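Local coordinates for protein hydrolase, isochorismatase family (Pseudomonas putida, PDB 4L07) that probably hydrolyses maleamate to maleate and ammonia, as an amidase of the isochorismatase family in the breakdown of N-heterocycles, at residues V20-I25 with K201-V206; V27-G32 with T142-S147; S49-I54 with A168-D173; V65-I70 with V99-A104. One frame throughout, in Å; residues are numbered along the deposited sequence.

Contact 1. Residues V20-I25 with K201-V206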
loop_
_atom_site.group_PDB
_atom_site.type_symbol
_atom_site.label_atom_id
_atom_site.label_comp_id
_atom_site.label_asym_id
_atom_site.label_seq_id
_atom_site.Cartn_x
_atom_site.Cartn_y
_atom_site.Cartn_z
ATOM N N VAL A 20 14.079 -1.866 20.749
ATOM C CA VAL A 20 15.439 -1.372 20.922
ATOM C C VAL A 20 15.995 -0.667 19.678
ATOM O O VAL A 20 17.171 -0.300 19.647
ATOM C CB VAL A 20 16.395 -2.490 21.415
ATOM C CG1 VAL A 20 16.051 -2.893 22.843
ATOM C CG2 VAL A 20 16.365 -3.699 20.486
ATOM N N HIS A 21 15.138 -0.458 18.673
ATOM C CA HIS A 21 15.520 0.261 17.453
ATOM C C HIS A 21 14.565 1.383 17.136
ATOM O O HIS A 21 13.673 1.240 16.288
ATOM C CB HIS A 21 15.663 -0.696 16.276
ATOM C CG HIS A 21 16.688 -1.782 16.498
ATOM N ND1 HIS A 21 18.014 -1.536 16.511
ATOM C CD2 HIS A 21 16.539 -3.147 16.729
ATOM C CE1 HIS A 21 18.680 -2.685 16.734
ATOM N NE2 HIS A 21 17.779 -3.670 16.866
ATOM N N PRO A 22 14.737 2.527 17.822
ATOM C CA PRO A 22 13.840 3.667 17.711
ATOM C C PRO A 22 14.046 4.492 16.447
ATOM O O PRO A 22 15.160 4.564 15.926
ATOM C CB PRO A 22 14.202 4.529 18.934
ATOM C CG PRO A 22 15.133 3.703 19.768
ATOM C CD PRO A 22 15.801 2.770 18.811
ATOM N N ALA A 23 12.966 5.122 15.990
ATOM C CA ALA A 23 13.019 6.134 14.945
ATOM C C ALA A 23 12.029 7.243 15.275
ATOM O O ALA A 23 10.979 6.998 15.892
ATOM C CB ALA A 23 12.716 5.523 13.581
ATOM N N ILE A 24 12.380 8.466 14.890
ATOM C CA ILE A 24 11.542 9.630 15.146
ATOM C C ILE A 24 10.869 10.045 13.837
ATOM O O ILE A 24 11.541 10.236 12.819
ATOM C CB ILE A 24 12.375 10.821 15.701
ATOM C CG1 ILE A 24 13.418 10.364 16.747
ATOM C CG2 ILE A 24 11.478 11.965 16.189
ATOM C CD1 ILE A 24 12.889 9.655 17.985
ATOM N N ILE A 25 9.546 10.183 13.869
ATOM C CA ILE A 25 8.801 10.707 12.725
ATOM C C ILE A 25 8.232 12.070 13.104
ATOM O O ILE A 25 7.458 12.181 14.052
ATOM C CB ILE A 25 7.654 9.766 12.291
ATOM C CG1 ILE A 25 8.166 8.329 12.115
ATOM C CG2 ILE A 25 6.975 10.307 11.034
ATOM C CD1 ILE A 25 7.069 7.281 12.085
ATOM N N LYS A 201 14.718 10.291 28.161
ATOM C CA LYS A 201 15.292 9.333 29.103
ATOM C C LYS A 201 15.341 7.941 28.481
ATOM O O LYS A 201 16.345 7.237 28.599
ATOM C CB LYS A 201 14.481 9.328 30.407
ATOM C CG LYS A 201 15.004 8.406 31.499
ATOM C CD LYS A 201 14.147 8.513 32.753
ATOM C CE LYS A 201 14.425 7.382 33.732
ATOM N NZ LYS A 201 15.719 7.561 34.447
ATOM N N TRP A 202 14.259 7.566 27.796
ATOM C CA TRP A 202 14.161 6.272 27.125
ATOM C C TRP A 202 15.182 6.089 26.025
ATOM O O TRP A 202 15.806 5.030 25.935
ATOM C CB TRP A 202 12.739 6.041 26.598
ATOM C CG TRP A 202 12.621 4.786 25.769
ATOM C CD1 TRP A 202 12.744 3.469 26.198
ATOM C CD2 TRP A 202 12.384 4.693 24.320
ATOM N NE1 TRP A 202 12.598 2.598 25.149
ATOM C CE2 TRP A 202 12.381 3.264 23.998
ATOM C CE3 TRP A 202 12.178 5.617 23.298
ATOM C CZ2 TRP A 202 12.176 2.802 22.706
ATOM C CZ3 TRP A 202 11.978 5.143 22.000
ATOM C CH2 TRP A 202 11.974 3.766 21.714
ATOM N N LEU A 203 15.380 7.113 25.191
ATOM C CA LEU A 203 16.377 7.035 24.112
ATOM C C LEU A 203 17.797 6.842 24.661
ATOM O O LEU A 203 18.563 6.030 24.139
ATOM C CB LEU A 203 16.310 8.261 23.190
ATOM C CG LEU A 203 15.038 8.452 22.351
ATOM C CD1 LEU A 203 15.016 9.823 21.692
ATOM C CD2 LEU A 203 14.878 7.344 21.317
ATOM N N ARG A 204 18.131 7.573 25.724
ATOM C CA ARG A 204 19.429 7.412 26.401
ATOM C C ARG A 204 19.593 5.996 26.940
ATOM O O ARG A 204 20.674 5.406 26.844
ATOM C CB ARG A 204 19.596 8.436 27.530
ATOM C CG ARG A 204 19.730 9.863 27.035
ATOM C CD ARG A 204 20.195 10.815 28.128
ATOM N NE ARG A 204 20.323 12.182 27.620
ATOM C CZ ARG A 204 21.390 12.664 26.982
ATOM N NH1 ARG A 204 22.455 11.901 26.756
ATOM N NH2 ARG A 204 21.391 13.923 26.563
ATOM N N SER A 205 18.505 5.451 27.486
ATOM C CA SER A 205 18.497 4.096 28.022
ATOM C C SER A 205 18.761 3.024 26.954
ATOM O O SER A 205 19.566 2.120 27.180
ATOM C CB SER A 205 17.189 3.815 28.761
ATOM O OG SER A 205 17.251 2.571 29.425
ATOM N N VAL A 206 18.104 3.116 25.796
ATOM C CA VAL A 206 18.352 2.118 24.738
ATOM C C VAL A 206 19.746 2.205 24.127
ATOM O O VAL A 206 20.333 1.181 23.783
ATOM C CB VAL A 206 17.211 1.994 23.672
ATOM C CG1 VAL A 206 15.993 2.835 24.029
ATOM C CG2 VAL A 206 17.702 2.244 22.247
#
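V20 meets V206 where the last helix of an alpha/beta/alpha sandwich, 196-207, lies back across the beginning of the first strand, 22-27. The two short axes run nearly antiparallel, at 147°, as is usual where a helix covers a parallel sheet, and they come within 10.7 Å of each other. V20 still belongs to the loop, and it is its backbone that serves here: carbonyl O of V20 lies 3.7 Å from CG2 of V206. The backbone N of H21, like that of V20, bonds to D137, just before neighbouring strand 138-144. P22 is the centre of the contact. Its compact ring presents CB and CG to three side chains, and a proline suits this first strand position because it offers a rigid apolar wedge. CB of P22 packs 3.6 Å from CH2 at the far rim of the W202 indole, which it meets obliquely, while L203 CD2 closes on the same CB at 3.7 Å. W202 reaches so far because its CG is anti to the backbone N (chi1 174°), and R18 adds a cation-pi contact to the indole. V206 and P22 approach tip to tip, V206 CG2 touching CG of the ring. I24 ends the contact with its long branch, CD1 standing 4.3 Å from L203 CD1.

Contact 2. Residues V27-G32 with T142-S147. With SO4 (sulfate ion), chain C.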
loop_
_atom_site.group_PDB
_atom_site.type_symbol
_atom_site.label_atom_id
_atom_site.label_comp_id
_atom_site.label_asym_id
_atom_site.label_seq_id
_atom_site.Cartn_x
_atom_site.Cartn_y
_atom_site.Cartn_z
ATOM N N VAL A 27 5.872 14.782 11.875
ATOM C CA VAL A 27 4.785 14.917 10.906
ATOM C C VAL A 27 4.396 16.369 10.627
ATOM O O VAL A 27 3.814 17.041 11.483
ATOM C CB VAL A 27 3.527 14.139 11.369
ATOM C CG1 VAL A 27 2.425 14.226 10.324
ATOM C CG2 VAL A 27 3.875 12.690 11.666
ATOM N N ASP A 28 4.729 16.839 9.423
ATOM C CA ASP A 28 4.201 18.096 8.877
ATOM C C ASP A 28 4.417 19.333 9.756
ATOM O O ASP A 28 3.530 20.190 9.846
ATOM C CB ASP A 28 2.704 17.964 8.545
ATOM C CG ASP A 28 2.421 16.889 7.508
ATOM O OD1 ASP A 28 3.370 16.429 6.832
ATOM O OD2 ASP A 28 1.234 16.513 7.354
ATOM N N PHE A 29 5.584 19.433 10.389
ATOM C CA PHE A 29 5.998 20.705 10.991
ATOM C C PHE A 29 6.585 21.605 9.888
ATOM O O PHE A 29 7.732 22.052 9.967
ATOM C CB PHE A 29 6.998 20.510 12.146
ATOM C CG PHE A 29 6.360 20.268 13.502
ATOM C CD1 PHE A 29 5.083 20.747 13.806
ATOM C CD2 PHE A 29 7.068 19.598 14.496
ATOM C CE1 PHE A 29 4.521 20.528 15.062
ATOM C CE2 PHE A 29 6.513 19.375 15.752
ATOM C CZ PHE A 29 5.235 19.842 16.034
ATOM N N SER A 30 5.787 21.833 8.848
ATOM C CA SER A 30 6.115 22.771 7.773
ATOM C C SER A 30 5.512 24.127 8.117
ATOM O O SER A 30 4.607 24.209 8.952
ATOM C CB SER A 30 5.571 22.266 6.436
ATOM O OG SER A 30 4.155 22.235 6.439
ATOM N N TYR A 31 6.002 25.190 7.484
ATOM C CA TYR A 31 5.489 26.537 7.766
ATOM C C TYR A 31 3.978 26.658 7.542
ATOM O O TYR A 31 3.302 27.395 8.251
ATOM C CB TYR A 31 6.246 27.596 6.960
ATOM C CG TYR A 31 7.674 27.783 7.421
ATOM C CD1 TYR A 31 7.958 28.306 8.689
ATOM C CD2 TYR A 31 8.745 27.433 6.600
ATOM C CE1 TYR A 31 9.269 28.476 9.116
ATOM C CE2 TYR A 31 10.055 27.592 7.022
ATOM C CZ TYR A 31 10.309 28.120 8.277
ATOM O OH TYR A 31 11.610 28.282 8.691
ATOM N N GLY A 32 3.455 25.925 6.564
ATOM C CA GLY A 32 2.016 25.903 6.292
ATOM C C GLY A 32 1.184 25.501 7.499
ATOM O O GLY A 32 0.033 25.920 7.634
ATOM N N THR A 142 5.548 12.718 16.347
ATOM C CA THR A 142 5.371 14.112 16.754
ATOM C C THR A 142 4.812 14.883 15.557
ATOM O O THR A 142 4.797 14.364 14.444
ATOM C CB THR A 142 6.724 14.756 17.144
ATOM O OG1 THR A 142 7.564 14.869 15.982
ATOM C CG2 THR A 142 7.451 13.930 18.204
ATOM N N GLY A 143 4.345 16.110 15.770
ATOM C CA GLY A 143 3.948 16.949 14.647
ATOM C C GLY A 143 2.610 17.662 14.731
ATOM O O GLY A 143 2.095 17.916 15.817
ATOM N N ALA A 144 2.061 17.991 13.564
ATOM C CA ALA A 144 0.799 18.719 13.457
ATOM C C ALA A 144 -0.054 18.148 12.324
ATOM O O ALA A 144 0.478 17.842 11.262
ATOM C CB ALA A 144 1.073 20.197 13.214
ATOM N N THR A 145 -1.365 17.991 12.525
ATOM C CA THR A 145 -2.040 18.263 13.792
ATOM C C THR A 145 -2.385 16.945 14.464
ATOM O O THR A 145 -2.509 15.907 13.805
ATOM C CB THR A 145 -3.342 19.070 13.601
ATOM O OG1 THR A 145 -4.269 18.312 12.801
ATOM C CG2 THR A 145 -3.052 20.401 12.921
ATOM N N THR A 146 -2.551 16.987 15.779
ATOM C CA THR A 146 -2.858 15.780 16.552
ATOM C C THR A 146 -4.017 14.982 15.964
ATOM O O THR A 146 -3.905 13.765 15.769
ATOM C CB THR A 146 -3.176 16.131 18.008
ATOM O OG1 THR A 146 -2.227 17.104 18.457
ATOM C CG2 THR A 146 -3.091 14.895 18.888
ATOM N N SER A 147 -5.114 15.676 15.669
ATOM C CA SER A 147 -6.332 15.019 15.193
ATOM C C SER A 147 -6.289 14.629 13.721
ATOM O O SER A 147 -7.102 13.823 13.280
ATOM C CB SER A 147 -7.574 15.871 15.476
ATOM O OG SER A 147 -7.483 17.168 14.902
HETATM S S SO4 C . -3.995 18.246 9.404
HETATM O O1 SO4 C . -3.966 19.705 9.688
HETATM O O2 SO4 C . -3.260 17.502 10.434
HETATM O O3 SO4 C . -5.399 17.781 9.397
HETATM O O4 SO4 C . -3.399 17.963 8.068
HETATM O O HOH W 1 -0.544 18.160 8.636
#
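G143 lies with its CA over one face of the F29 ring, displaced toward the rim, in a backbone conformation (phi 132°, psi -156°) that side-chain-bearing residues avoid. The CA is 3.6 Å from the ring centroid, a CH-pi contact, and it also lies 3.2 Å from V27 O. The hydrogen-only CA of G143 lets V27 O come this close, and the backbone angles are ones glycine tolerates. V27 and G143 form a parallel beta bridge, secured on both sides of G143. V27 N donates to T142 O at 2.8 Å, and A144 N donates to V27 O at 2.9 Å. F29 centres an inverse gamma turn, and its ring, with CG beside the backbone N (chi1 -87°), lies against G143, where CE1 also touches A144 CB. D28, at the turn out of the strand, has a polar role: its OD2 is 2.7 Å from the O of a water that also donates to A144 O. The same OD2 is salt-bridged to K116, while OD1 bonds to T68. Just beyond A144 comes a cis peptide, and T145 then grips one oxygen of a sulfate with both its N and its OG1, the latter at 2.7 Å from O2. C149 N and R174 of the same chain, and K189 of the second subunit, also bond to the anion. The sulfate probably comes from the crystallisation liquor. D28 and K116 close to C149, beside a cis peptide, are consistent with the Asp-Lys-Cys catalytic centre of isochorismatase-like hydrolases.

Contact 3. Residues S49-I54 with A168-D173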
loop_
_atom_site.group_PDB
_atom_site.type_symbol
_atom_site.label_atom_id
_atom_site.label_comp_id
_atom_site.label_asym_id
_atom_site.label_seq_id
_atom_site.Cartn_x
_atom_site.Cartn_y
_atom_site.Cartn_z
ATOM N N SER A 49 10.002 22.973 19.863
ATOM C CA SER A 49 11.205 22.984 20.694
ATOM C C SER A 49 11.394 21.660 21.440
ATOM O O SER A 49 12.523 21.194 21.592
ATOM C CB SER A 49 11.218 24.181 21.650
ATOM O OG SER A 49 10.136 24.117 22.548
ATOM N N ARG A 50 10.296 21.045 21.885
ATOM C CA ARG A 50 10.366 19.718 22.498
ATOM C C ARG A 50 10.796 18.681 21.455
ATOM O O ARG A 50 11.636 17.822 21.730
ATOM C CB ARG A 50 9.022 19.308 23.130
ATOM C CG ARG A 50 8.503 20.197 24.258
ATOM C CD ARG A 50 9.334 20.091 25.533
ATOM N NE ARG A 50 10.537 20.921 25.465
ATOM C CZ ARG A 50 10.548 22.251 25.547
ATOM N NH1 ARG A 50 9.416 22.934 25.692
ATOM N NH2 ARG A 50 11.699 22.905 25.471
ATOM N N THR A 51 10.221 18.782 20.259
ATOM C CA THR A 51 10.553 17.872 19.160
ATOM C C THR A 51 12.032 18.019 18.783
ATOM O O THR A 51 12.720 17.020 18.573
ATOM C CB THR A 51 9.633 18.099 17.941
ATOM O OG1 THR A 51 8.264 17.903 18.337
ATOM C CG2 THR A 51 9.976 17.137 16.799
ATOM N N LYS A 52 12.524 19.259 18.738
ATOM C CA LYS A 52 13.938 19.507 18.415
ATOM C C LYS A 52 14.872 18.770 19.381
ATOM O O LYS A 52 15.872 18.187 18.962
ATOM C CB LYS A 52 14.255 21.008 18.400
ATOM C CG LYS A 52 15.696 21.331 18.008
ATOM C CD LYS A 52 15.929 22.831 17.903
ATOM C CE LYS A 52 17.381 23.161 17.564
ATOM N NZ LYS A 52 18.351 22.641 18.575
ATOM N N GLU A 53 14.533 18.789 20.669
ATOM C CA GLU A 53 15.317 18.089 21.689
ATOM C C GLU A 53 15.362 16.581 21.431
ATOM O O GLU A 53 16.426 15.964 21.491
ATOM C CB GLU A 53 14.765 18.382 23.089
ATOM C CG GLU A 53 14.829 19.849 23.481
ATOM C CD GLU A 53 14.338 20.116 24.894
ATOM O OE1 GLU A 53 13.287 19.561 25.294
ATOM O OE2 GLU A 53 15.005 20.897 25.607
ATOM N N ILE A 54 14.202 16.004 21.129
ATOM C CA ILE A 54 14.098 14.584 20.807
ATOM C C ILE A 54 14.922 14.226 19.565
ATOM O O ILE A 54 15.705 13.269 19.586
ATOM C CB ILE A 54 12.620 14.152 20.634
ATOM C CG1 ILE A 54 11.898 14.177 21.988
ATOM C CG2 ILE A 54 12.525 12.762 20.019
ATOM C CD1 ILE A 54 10.409 13.881 21.907
ATOM N N ALA A 168 2.805 13.784 23.926
ATOM C CA ALA A 168 1.686 14.715 23.781
ATOM C C ALA A 168 2.146 16.166 23.659
ATOM O O ALA A 168 1.546 16.956 22.924
ATOM C CB ALA A 168 0.714 14.557 24.945
ATOM N N ASP A 169 3.227 16.499 24.362
ATOM C CA ASP A 169 3.774 17.856 24.337
ATOM C C ASP A 169 4.568 18.172 23.064
ATOM O O ASP A 169 5.173 19.238 22.956
ATOM C CB ASP A 169 4.601 18.143 25.607
ATOM C CG ASP A 169 5.811 17.235 25.753
ATOM O OD1 ASP A 169 6.805 17.674 26.371
ATOM O OD2 ASP A 169 5.782 16.087 25.265
ATOM N N CYS A 170 4.551 17.244 22.103
ATOM C CA CYS A 170 5.172 17.435 20.788
ATOM C C CYS A 170 4.135 17.463 19.663
ATOM O O CYS A 170 4.480 17.542 18.477
ATOM C CB CYS A 170 6.159 16.306 20.512
ATOM S SG CYS A 170 7.604 16.342 21.577
ATOM N N CYS A 171 2.868 17.398 20.052
ATOM C CA CYS A 171 1.765 17.360 19.110
ATOM C C CYS A 171 0.959 18.647 19.214
ATOM O O CYS A 171 0.510 19.015 20.302
ATOM C CB CYS A 171 0.893 16.137 19.394
ATOM S SG CYS A 171 1.741 14.557 19.127
ATOM N N ALA A 172 0.791 19.332 18.086
ATOM C CA ALA A 172 0.042 20.590 18.034
ATOM C C ALA A 172 -1.275 20.399 17.284
ATOM O O ALA A 172 -1.367 19.579 16.368
ATOM C CB ALA A 172 0.883 21.673 17.375
ATOM N N ASP A 173 -2.297 21.153 17.673
ATOM C CA ASP A 173 -3.571 21.127 16.964
ATOM C C ASP A 173 -4.246 22.502 16.966
ATOM O O ASP A 173 -3.784 23.438 17.651
ATOM C CB ASP A 173 -4.493 20.058 17.568
ATOM C CG ASP A 173 -5.452 19.465 16.545
ATOM O OD1 ASP A 173 -5.820 20.171 15.581
ATOM O OD2 ASP A 173 -5.843 18.288 16.710
#
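The first torsion of C170 (chi1 -68°) sets its SG beside the backbone N and brings the thiol to rest 3.6 Å from R50 CB. The sulfur is small and weakly polar, which suits a place between aliphatic and hydroxyl groups. I54 CD1 also touches the sulfur, at 3.7 Å. T51 borders the same residue, with OG1 3.4 Å from C170 CB; that hydroxyl is bonded to Q47 O one turn back, a common way for a buried helical threonine to satisfy its hydroxyl. R50 starts with CG beside its backbone N (chi1 -61°) and bends at chi2 and chi3, which carries its aliphatic part across D169 at about a right angle and brings CD to 3.6 Å from OD1. The charges do not pair: R50 NE stays 5.0 Å from D169 OD1. Instead the guanidinium turns along its own helix to E53, three residues on, in a salt bridge where NE meets OE1 at 3.1 Å in a nearly straight bond, OE1 lying in the guanidinium plane. D169 bonds through OD1 to S196 OG. The contact therefore sets helix 45-60 against the 3-10 turn interrupting strand 163-172. Helix 196-207 lies beside them, contributing S196, I199 and L200 to the surroundings of I54, while F29 touches T51 and C170 is backbone-bonded to G143 of the adjacent strand.

Contact 4. Residues V65-I70 with V99-A104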
loop_
_atom_site.group_PDB
_atom_site.type_symbol
_atom_site.label_atom_id
_atom_site.label_comp_id
_atom_site.label_asym_id
_atom_site.label_seq_id
_atom_site.Cartn_x
_atom_site.Cartn_y
_atom_site.Cartn_z
ATOM N N VAL A 65 15.853 9.730 11.922
ATOM C CA VAL A 65 14.988 10.895 12.140
ATOM C C VAL A 65 14.439 11.291 10.778
ATOM O O VAL A 65 15.201 11.662 9.889
ATOM C CB VAL A 65 15.761 12.089 12.748
ATOM C CG1 VAL A 65 14.903 13.356 12.744
ATOM C CG2 VAL A 65 16.239 11.765 14.158
ATOM N N ILE A 66 13.121 11.194 10.611
ATOM C CA ILE A 66 12.476 11.437 9.316
ATOM C C ILE A 66 11.364 12.486 9.440
ATOM O O ILE A 66 10.468 12.354 10.281
ATOM C CB ILE A 66 11.909 10.128 8.714
ATOM C CG1 ILE A 66 13.026 9.094 8.529
ATOM C CG2 ILE A 66 11.224 10.396 7.375
ATOM C CD1 ILE A 66 12.531 7.677 8.324
ATOM N N PHE A 67 11.441 13.526 8.609
ATOM C CA PHE A 67 10.427 14.581 8.550
ATOM C C PHE A 67 9.476 14.346 7.386
ATOM O O PHE A 67 9.891 13.871 6.331
ATOM C CB PHE A 67 11.093 15.947 8.351
ATOM C CG PHE A 67 11.927 16.400 9.516
ATOM C CD1 PHE A 67 13.216 15.904 9.715
ATOM C CD2 PHE A 67 11.433 17.351 10.405
ATOM C CE1 PHE A 67 13.985 16.327 10.792
ATOM C CE2 PHE A 67 12.198 17.783 11.482
ATOM C CZ PHE A 67 13.471 17.268 11.677
ATOM N N THR A 68 8.203 14.694 7.575
ATOM C CA THR A 68 7.221 14.631 6.494
ATOM C C THR A 68 6.670 16.011 6.162
ATOM O O THR A 68 6.668 16.911 7.007
ATOM C CB THR A 68 6.055 13.666 6.816
ATOM O OG1 THR A 68 5.128 14.301 7.697
ATOM C CG2 THR A 68 6.566 12.390 7.468
ATOM N N THR A 69 6.213 16.170 4.927
ATOM C CA THR A 69 5.565 17.394 4.478
ATOM C C THR A 69 4.513 17.024 3.437
ATOM O O THR A 69 4.680 16.048 2.689
ATOM C CB THR A 69 6.586 18.426 3.919
ATOM O OG1 THR A 69 5.954 19.699 3.729
ATOM C CG2 THR A 69 7.186 17.959 2.591
ATOM N N ILE A 70 3.425 17.784 3.415
ATOM C CA ILE A 70 2.426 17.684 2.362
ATOM C C ILE A 70 2.771 18.726 1.295
ATOM O O ILE A 70 2.862 19.923 1.591
ATOM C CB ILE A 70 0.998 17.954 2.897
ATOM C CG1 ILE A 70 0.563 16.850 3.881
ATOM C CG2 ILE A 70 0.015 18.087 1.739
ATOM C CD1 ILE A 70 -0.701 17.168 4.667
ATOM N N VAL A 99 5.533 24.615 2.242
ATOM C CA VAL A 99 5.923 23.206 2.244
ATOM C C VAL A 99 7.281 22.958 2.912
ATOM O O VAL A 99 7.653 21.811 3.183
ATOM C CB VAL A 99 5.892 22.651 0.803
ATOM C CG1 VAL A 99 6.488 21.253 0.731
ATOM C CG2 VAL A 99 4.461 22.662 0.279
ATOM N N GLU A 100 8.012 24.039 3.185
ATOM C CA GLU A 100 9.325 23.948 3.819
ATOM C C GLU A 100 9.198 23.611 5.295
ATOM O O GLU A 100 8.307 24.131 5.978
ATOM C CB GLU A 100 10.086 25.270 3.651
ATOM C CG GLU A 100 10.522 25.557 2.223
ATOM C CD GLU A 100 11.658 24.657 1.767
ATOM O OE1 GLU A 100 11.557 24.099 0.653
ATOM O OE2 GLU A 100 12.646 24.493 2.520
ATOM N N ILE A 101 10.095 22.757 5.778
ATOM C CA ILE A 101 10.113 22.348 7.178
ATOM C C ILE A 101 10.529 23.551 8.017
ATOM O O ILE A 101 11.497 24.235 7.687
ATOM C CB ILE A 101 11.060 21.144 7.416
ATOM C CG1 ILE A 101 10.655 19.938 6.539
ATOM C CG2 ILE A 101 11.103 20.747 8.889
ATOM C CD1 ILE A 101 9.218 19.471 6.714
ATOM N N ASP A 102 9.776 23.816 9.079
ATOM C CA ASP A 102 10.063 24.943 9.964
ATOM C C ASP A 102 11.439 24.771 10.621
ATOM O O ASP A 102 11.732 23.728 11.208
ATOM C CB ASP A 102 8.954 25.073 11.014
ATOM C CG ASP A 102 8.999 26.394 11.765
ATOM O OD1 ASP A 102 10.111 26.869 12.068
ATOM O OD2 ASP A 102 7.918 26.952 12.058
ATOM N N MET A 103 12.281 25.801 10.517
ATOM C CA MET A 103 13.638 25.745 11.074
ATOM C C MET A 103 13.683 25.543 12.592
ATOM O O MET A 103 14.684 25.062 13.120
ATOM C CB MET A 103 14.463 26.976 10.661
ATOM C CG MET A 103 15.067 26.892 9.263
ATOM S SD MET A 103 16.047 25.403 8.925
ATOM C CE MET A 103 17.463 25.609 10.009
ATOM N N ALA A 104 12.592 25.891 13.280
ATOM C CA ALA A 104 12.472 25.702 14.729
ATOM C C ALA A 104 12.542 24.233 15.159
ATOM O O ALA A 104 12.773 23.935 16.329
ATOM C CB ALA A 104 11.189 26.352 15.248
#
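F67 and I101 cross obliquely, joining strand 65-70 of the parallel alpha/beta sheet to the loop that passes over one of its faces. I101 CG2 comes 3.7 Å from CD2 of the phenyl ring, at a slant to it. Because F67 and T69 are two residues apart on the strand, both turn to this loop, whereas T68 and I70 face the other side of the sheet. I101 is branched enough to serve two of them at once: while CG2 meets F67, its CD1 lies 4.0 Å from T69 CB and 3.6 Å from T68 O. T69 meets V99 at about a right angle. With OG1 anti to the backbone N (chi1 -169°), the hydroxyl is carried out to the loop and donates to V99 O at 2.8 Å, arriving from somewhat above the carbonyl plane. Threonine fits here, combining a strand-favouring branch with one hydrogen bond to a loop carbonyl. Further along, D102 holds the loop in an Asx turn, its OD1 accepting from A104 N. V99 splits its methyls: CG1 rests against T69, and CG2 lies 3.4 Å from I70 O.

Overall arrangement
All four contacts gather round one parallel sheet. Contact 1 is the most peripheral and only partly buried, held mainly by apolar side chains, with no hydrogen bond across it, whereas contact 2, its centre about 7 Å from the chain centre, joins adjacent strands 22-27 and 138-144 by backbone hydrogen bonds and leads into a polar, anion-binding site. Contacts 3 and 4 are buried too: contact 3 adds a thiol and charged groups at its rim, contact 4 a hydroxyl-to-carbonyl bond. Helix 45-60, which supplies one side of contact 3, also covers contact 1: I54 touches both I24 and L203. Contacts 2 and 4 are closest, their centres about 8 Å apart, with F29 O probably hydrogen-bonded to D102 N. Contact 2 also meets contact 3 where S147 OG reaches D173.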